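Local coordinates for protein 3'-5' exonuclease crn-4 (Caenorhabditis elegans, PDB 5DK5) that degrades DNA and RNA as a 3'-5' exonuclease, taking part in apoptotic DNA degradation with metal ions at its active site, at residues 17-29 with 115-129. Numbering follows the deposited sequence.
With IPA (isopropyl alcohol), chain L; IPA (isopropyl alcohol), chain M.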
# COMPACT_ATOMS: atom_id res chain seq x y z
N PRO B 17 22.52 -34.56 7.43
CA PRO B 17 23.25 -34.45 8.70
C PRO B 17 22.43 -33.82 9.83
O PRO B 17 22.95 -33.69 10.94
CB PRO B 17 24.44 -33.56 8.33
CG PRO B 17 23.89 -32.66 7.28
CD PRO B 17 22.91 -33.49 6.49
N PHE B 18 21.19 -33.43 9.54
CA PHE B 18 20.31 -32.83 10.55
C PHE B 18 19.23 -33.82 10.97
O PHE B 18 18.68 -34.53 10.13
CB PHE B 18 19.67 -31.55 10.01
CG PHE B 18 20.66 -30.51 9.57
CD1 PHE B 18 21.18 -29.61 10.49
CD2 PHE B 18 21.08 -30.43 8.26
CE1 PHE B 18 22.09 -28.65 10.09
CE2 PHE B 18 21.99 -29.48 7.86
CZ PHE B 18 22.50 -28.59 8.78
N ASP B 19 18.94 -33.86 12.26
CA ASP B 19 17.85 -34.70 12.77
C ASP B 19 16.50 -34.01 12.61
O ASP B 19 15.45 -34.66 12.66
CB ASP B 19 18.09 -35.05 14.24
CG ASP B 19 18.98 -36.26 14.42
OD1 ASP B 19 19.87 -36.48 13.57
OD2 ASP B 19 18.80 -37.00 15.41
N THR B 20 16.53 -32.69 12.41
CA THR B 20 15.31 -31.90 12.26
C THR B 20 15.45 -30.90 11.12
O THR B 20 16.46 -30.20 11.01
CB THR B 20 14.96 -31.14 13.55
OG1 THR B 20 14.89 -32.06 14.65
CG2 THR B 20 13.62 -30.42 13.41
N LEU B 21 14.42 -30.84 10.27
CA LEU B 21 14.35 -29.85 9.20
C LEU B 21 13.05 -29.04 9.32
O LEU B 21 11.96 -29.61 9.35
CB LEU B 21 14.43 -30.52 7.83
CG LEU B 21 15.74 -31.23 7.50
CD1 LEU B 21 15.62 -31.95 6.17
CD2 LEU B 21 16.90 -30.25 7.48
N LEU B 22 13.20 -27.72 9.37
CA LEU B 22 12.06 -26.83 9.50
C LEU B 22 11.73 -26.20 8.15
O LEU B 22 12.48 -25.36 7.66
CB LEU B 22 12.34 -25.74 10.53
CG LEU B 22 12.71 -26.21 11.94
CD1 LEU B 22 12.99 -25.02 12.84
CD2 LEU B 22 11.61 -27.08 12.53
N ILE B 23 10.62 -26.61 7.56
CA ILE B 23 10.20 -26.05 6.29
C ILE B 23 9.61 -24.66 6.54
O ILE B 23 8.53 -24.53 7.11
CB ILE B 23 9.17 -26.94 5.57
CG1 ILE B 23 9.79 -28.29 5.20
CG2 ILE B 23 8.64 -26.26 4.32
CD1 ILE B 23 9.76 -29.33 6.31
N LEU B 24 10.33 -23.63 6.10
CA LEU B 24 9.97 -22.24 6.39
C LEU B 24 9.34 -21.55 5.19
O LEU B 24 9.71 -21.81 4.05
CB LEU B 24 11.22 -21.48 6.85
CG LEU B 24 11.09 -19.98 7.09
CD1 LEU B 24 11.99 -19.55 8.23
CD2 LEU B 24 11.44 -19.19 5.83
N ASP B 25 8.40 -20.65 5.46
CA ASP B 25 7.73 -19.89 4.40
C ASP B 25 7.26 -18.52 4.88
O ASP B 25 6.55 -18.41 5.88
CB ASP B 25 6.53 -20.67 3.87
CG ASP B 25 5.84 -19.95 2.73
OD1 ASP B 25 5.00 -19.06 3.00
OD2 ASP B 25 6.13 -20.27 1.56
N PHE B 26 7.66 -17.49 4.14
CA PHE B 26 7.20 -16.13 4.38
C PHE B 26 6.27 -15.68 3.27
O PHE B 26 6.50 -15.97 2.09
CB PHE B 26 8.37 -15.15 4.49
CG PHE B 26 9.18 -15.29 5.75
CD1 PHE B 26 8.59 -15.19 6.99
CD2 PHE B 26 10.55 -15.49 5.68
CE1 PHE B 26 9.34 -15.30 8.15
CE2 PHE B 26 11.31 -15.60 6.83
CZ PHE B 26 10.70 -15.51 8.07
N GLU B 27 5.21 -14.97 3.65
CA GLU B 27 4.40 -14.22 2.70
C GLU B 27 4.52 -12.75 3.06
O GLU B 27 4.61 -12.41 4.24
CB GLU B 27 2.95 -14.68 2.72
CG GLU B 27 2.77 -16.16 2.39
CD GLU B 27 3.26 -16.52 1.00
OE1 GLU B 27 3.14 -15.67 0.09
OE2 GLU B 27 3.77 -17.65 0.82
N THR B 28 4.53 -11.88 2.05
CA THR B 28 4.78 -10.46 2.26
C THR B 28 3.72 -9.58 1.61
O THR B 28 2.92 -10.04 0.80
CB THR B 28 6.16 -10.04 1.70
OG1 THR B 28 6.11 -10.02 0.26
CG2 THR B 28 7.26 -10.99 2.16
N THR B 29 3.73 -8.31 1.99
CA THR B 29 3.00 -7.30 1.25
C THR B 29 3.60 -7.22 -0.14
O THR B 29 4.77 -7.56 -0.33
CB THR B 29 3.06 -5.92 1.93
OG1 THR B 29 4.43 -5.56 2.13
CG2 THR B 29 2.34 -5.95 3.27
N LYS B 115 22.01 -27.84 14.90
CA LYS B 115 21.56 -29.23 14.75
C LYS B 115 20.21 -29.31 14.03
O LYS B 115 19.59 -30.37 13.97
CB LYS B 115 21.47 -29.90 16.13
CG LYS B 115 22.83 -30.15 16.75
CD LYS B 115 22.73 -31.04 17.97
CE LYS B 115 24.10 -31.31 18.57
NZ LYS B 115 24.03 -32.16 19.79
N PHE B 116 19.77 -28.19 13.48
CA PHE B 116 18.61 -28.15 12.62
C PHE B 116 18.84 -27.11 11.53
O PHE B 116 19.67 -26.21 11.70
CB PHE B 116 17.34 -27.83 13.41
CG PHE B 116 17.29 -26.41 13.92
CD1 PHE B 116 17.90 -26.07 15.12
CD2 PHE B 116 16.64 -25.43 13.20
CE1 PHE B 116 17.85 -24.77 15.59
CE2 PHE B 116 16.59 -24.13 13.66
CZ PHE B 116 17.20 -23.80 14.86
N ALA B 117 18.14 -27.25 10.41
CA ALA B 117 18.28 -26.31 9.30
C ALA B 117 16.93 -26.02 8.66
O ALA B 117 16.03 -26.87 8.65
CB ALA B 117 19.24 -26.87 8.27
N PHE B 118 16.79 -24.81 8.13
CA PHE B 118 15.56 -24.41 7.47
C PHE B 118 15.56 -24.83 6.00
O PHE B 118 16.60 -24.82 5.35
CB PHE B 118 15.35 -22.90 7.59
CG PHE B 118 15.02 -22.45 8.98
CD1 PHE B 118 13.73 -22.52 9.46
CD2 PHE B 118 16.02 -21.96 9.81
CE1 PHE B 118 13.43 -22.11 10.74
CE2 PHE B 118 15.72 -21.55 11.09
CZ PHE B 118 14.42 -21.62 11.56
N VAL B 119 14.39 -25.21 5.51
CA VAL B 119 14.21 -25.59 4.11
C VAL B 119 13.23 -24.64 3.44
O VAL B 119 12.18 -24.33 4.00
CB VAL B 119 13.69 -27.04 3.99
CG1 VAL B 119 13.56 -27.44 2.52
CG2 VAL B 119 14.62 -28.00 4.72
N CYS B 120 13.58 -24.18 2.24
CA CYS B 120 12.73 -23.28 1.48
C CYS B 120 12.71 -23.73 0.02
O CYS B 120 13.55 -24.53 -0.40
CB CYS B 120 13.23 -21.84 1.59
SG CYS B 120 13.35 -21.23 3.29
N ASP B 121 11.76 -23.21 -0.75
CA ASP B 121 11.63 -23.58 -2.15
C ASP B 121 12.48 -22.67 -3.04
O ASP B 121 12.58 -22.89 -4.25
CB ASP B 121 10.17 -23.54 -2.59
CG ASP B 121 9.59 -22.14 -2.59
OD1 ASP B 121 10.07 -21.30 -1.80
OD2 ASP B 121 8.65 -21.90 -3.37
N SER B 122 13.09 -21.66 -2.45
CA SER B 122 13.98 -20.76 -3.17
C SER B 122 14.81 -19.93 -2.20
O SER B 122 14.69 -20.08 -0.99
CB SER B 122 13.19 -19.84 -4.11
OG SER B 122 12.42 -18.90 -3.38
N ARG B 123 15.65 -19.05 -2.74
CA ARG B 123 16.47 -18.18 -1.92
C ARG B 123 15.66 -17.01 -1.37
O ARG B 123 16.05 -16.39 -0.39
CB ARG B 123 17.66 -17.64 -2.74
CG ARG B 123 17.26 -16.86 -3.98
CD ARG B 123 18.48 -16.28 -4.69
NE ARG B 123 19.41 -17.31 -5.12
CZ ARG B 123 20.61 -17.08 -5.64
NH1 ARG B 123 21.04 -15.83 -5.80
NH2 ARG B 123 21.39 -18.09 -6.01
N GLN B 124 14.52 -16.74 -2.01
CA GLN B 124 13.73 -15.55 -1.72
C GLN B 124 13.39 -15.38 -0.24
O GLN B 124 13.53 -14.29 0.31
CB GLN B 124 12.44 -15.58 -2.54
CG GLN B 124 12.66 -15.64 -4.04
CD GLN B 124 13.45 -14.45 -4.55
OE1 GLN B 124 13.28 -13.33 -4.07
NE2 GLN B 124 14.32 -14.68 -5.52
N ASP B 125 12.94 -16.46 0.40
CA ASP B 125 12.45 -16.39 1.78
C ASP B 125 13.48 -15.81 2.75
O ASP B 125 13.14 -14.96 3.57
CB ASP B 125 12.01 -17.77 2.26
CG ASP B 125 10.75 -18.26 1.57
OD1 ASP B 125 10.86 -18.93 0.52
OD2 ASP B 125 9.65 -17.98 2.09
N LEU B 126 14.72 -16.27 2.66
CA LEU B 126 15.74 -15.89 3.63
C LEU B 126 16.72 -14.85 3.09
O LEU B 126 17.07 -13.90 3.80
CB LEU B 126 16.51 -17.13 4.11
CG LEU B 126 15.69 -18.13 4.94
CD1 LEU B 126 16.56 -19.29 5.36
CD2 LEU B 126 15.06 -17.47 6.17
N TRP B 127 17.17 -15.00 1.85
CA TRP B 127 18.12 -14.05 1.29
C TRP B 127 17.50 -12.66 1.10
O TRP B 127 18.13 -11.65 1.38
CB TRP B 127 18.69 -14.54 -0.04
CG TRP B 127 19.21 -13.42 -0.88
CD1 TRP B 127 20.36 -12.71 -0.70
CD2 TRP B 127 18.58 -12.87 -2.05
NE1 TRP B 127 20.49 -11.76 -1.67
CE2 TRP B 127 19.41 -11.84 -2.52
CE3 TRP B 127 17.40 -13.16 -2.74
CZ2 TRP B 127 19.10 -11.08 -3.65
CZ3 TRP B 127 17.09 -12.41 -3.86
CH2 TRP B 127 17.93 -11.38 -4.30
N ARG B 128 16.26 -12.62 0.61
CA ARG B 128 15.59 -11.34 0.34
C ARG B 128 14.62 -10.95 1.45
O ARG B 128 14.85 -9.96 2.16
CB ARG B 128 14.84 -11.39 -0.99
CG ARG B 128 14.10 -10.09 -1.33
CD ARG B 128 13.54 -10.09 -2.75
NE ARG B 128 12.52 -11.11 -2.94
CZ ARG B 128 11.24 -10.97 -2.58
NH1 ARG B 128 10.82 -9.85 -2.01
NH2 ARG B 128 10.39 -11.96 -2.80
N ILE B 129 13.55 -11.72 1.60
CA ILE B 129 12.46 -11.36 2.50
C ILE B 129 12.92 -11.22 3.94
O ILE B 129 12.67 -10.20 4.59
CB ILE B 129 11.31 -12.39 2.42
CG1 ILE B 129 10.69 -12.35 1.03
CG2 ILE B 129 10.26 -12.13 3.51
CD1 ILE B 129 9.61 -13.39 0.77
C1 IPA L . 16.52 -21.38 -7.62
C2 IPA L . 15.67 -20.45 -6.79
C3 IPA L . 14.93 -19.48 -7.69
O2 IPA L . 16.50 -19.72 -5.92
C1 IPA M . 12.35 -5.36 -0.58
C2 IPA M . 13.05 -5.90 -1.81
C3 IPA M . 14.46 -6.31 -1.45
O2 IPA M . 12.34 -7.02 -2.28
O HOH W 1 9.93 -21.22 1.13
O HOH W 2 7.71 -10.90 -1.79
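Leu22 joins strand 20-28 to the parallel strand 116-120 with both N and O: Leu22 N donates to Ala117 O and Val119 N to Leu22 O (2.9 Å), while Leu24 N donates to Val119 O. Leu24 spans the place where the partner chain turns from strand 116-120 into the helix. Its CB faces Phe118 CD1; CG lies anti to the backbone N (chi1 175°), beside the carbonyl carbon, and from there CD1 lies 3.7 Å from Phe118 CD1, while CD2 meets Cys120 SG (3.8 Å), Asp125 CB and Leu126 CD2. Farther back, Ala117 CB sits over the centre of the Phe18 ring, a CH-pi contact 9° off the ring normal. Past Leu24 strand 116-120 has ended, and a helix side chain supplies the next acceptor: Phe26 N donates to Asp125 OD2 at 2.9 Å, almost straight (175°). Thr28 CG2 and Ile129 CG2 then meet tip to tip at a tight 3.5 Å. Beside them, one water donates to Thr28 OG1 and accepts from Arg128 NH2; the Arg128 guanidinium is oriented by NE, which donates within its plane to Gln124 OE1 (2.6 Å). A methionine in place of Arg128 would probably deprive that water of the NH2 donor and Gln124 OE1 of the NE bond. Strand 20-28 continues past the parallel pair to magnesium-binding Asp25 and Glu27; with Asp194, a further magnesium ligand, and Asp125, probably the second aspartate of the set, they mark the RNase H-like fold of DEDDh exonucleases.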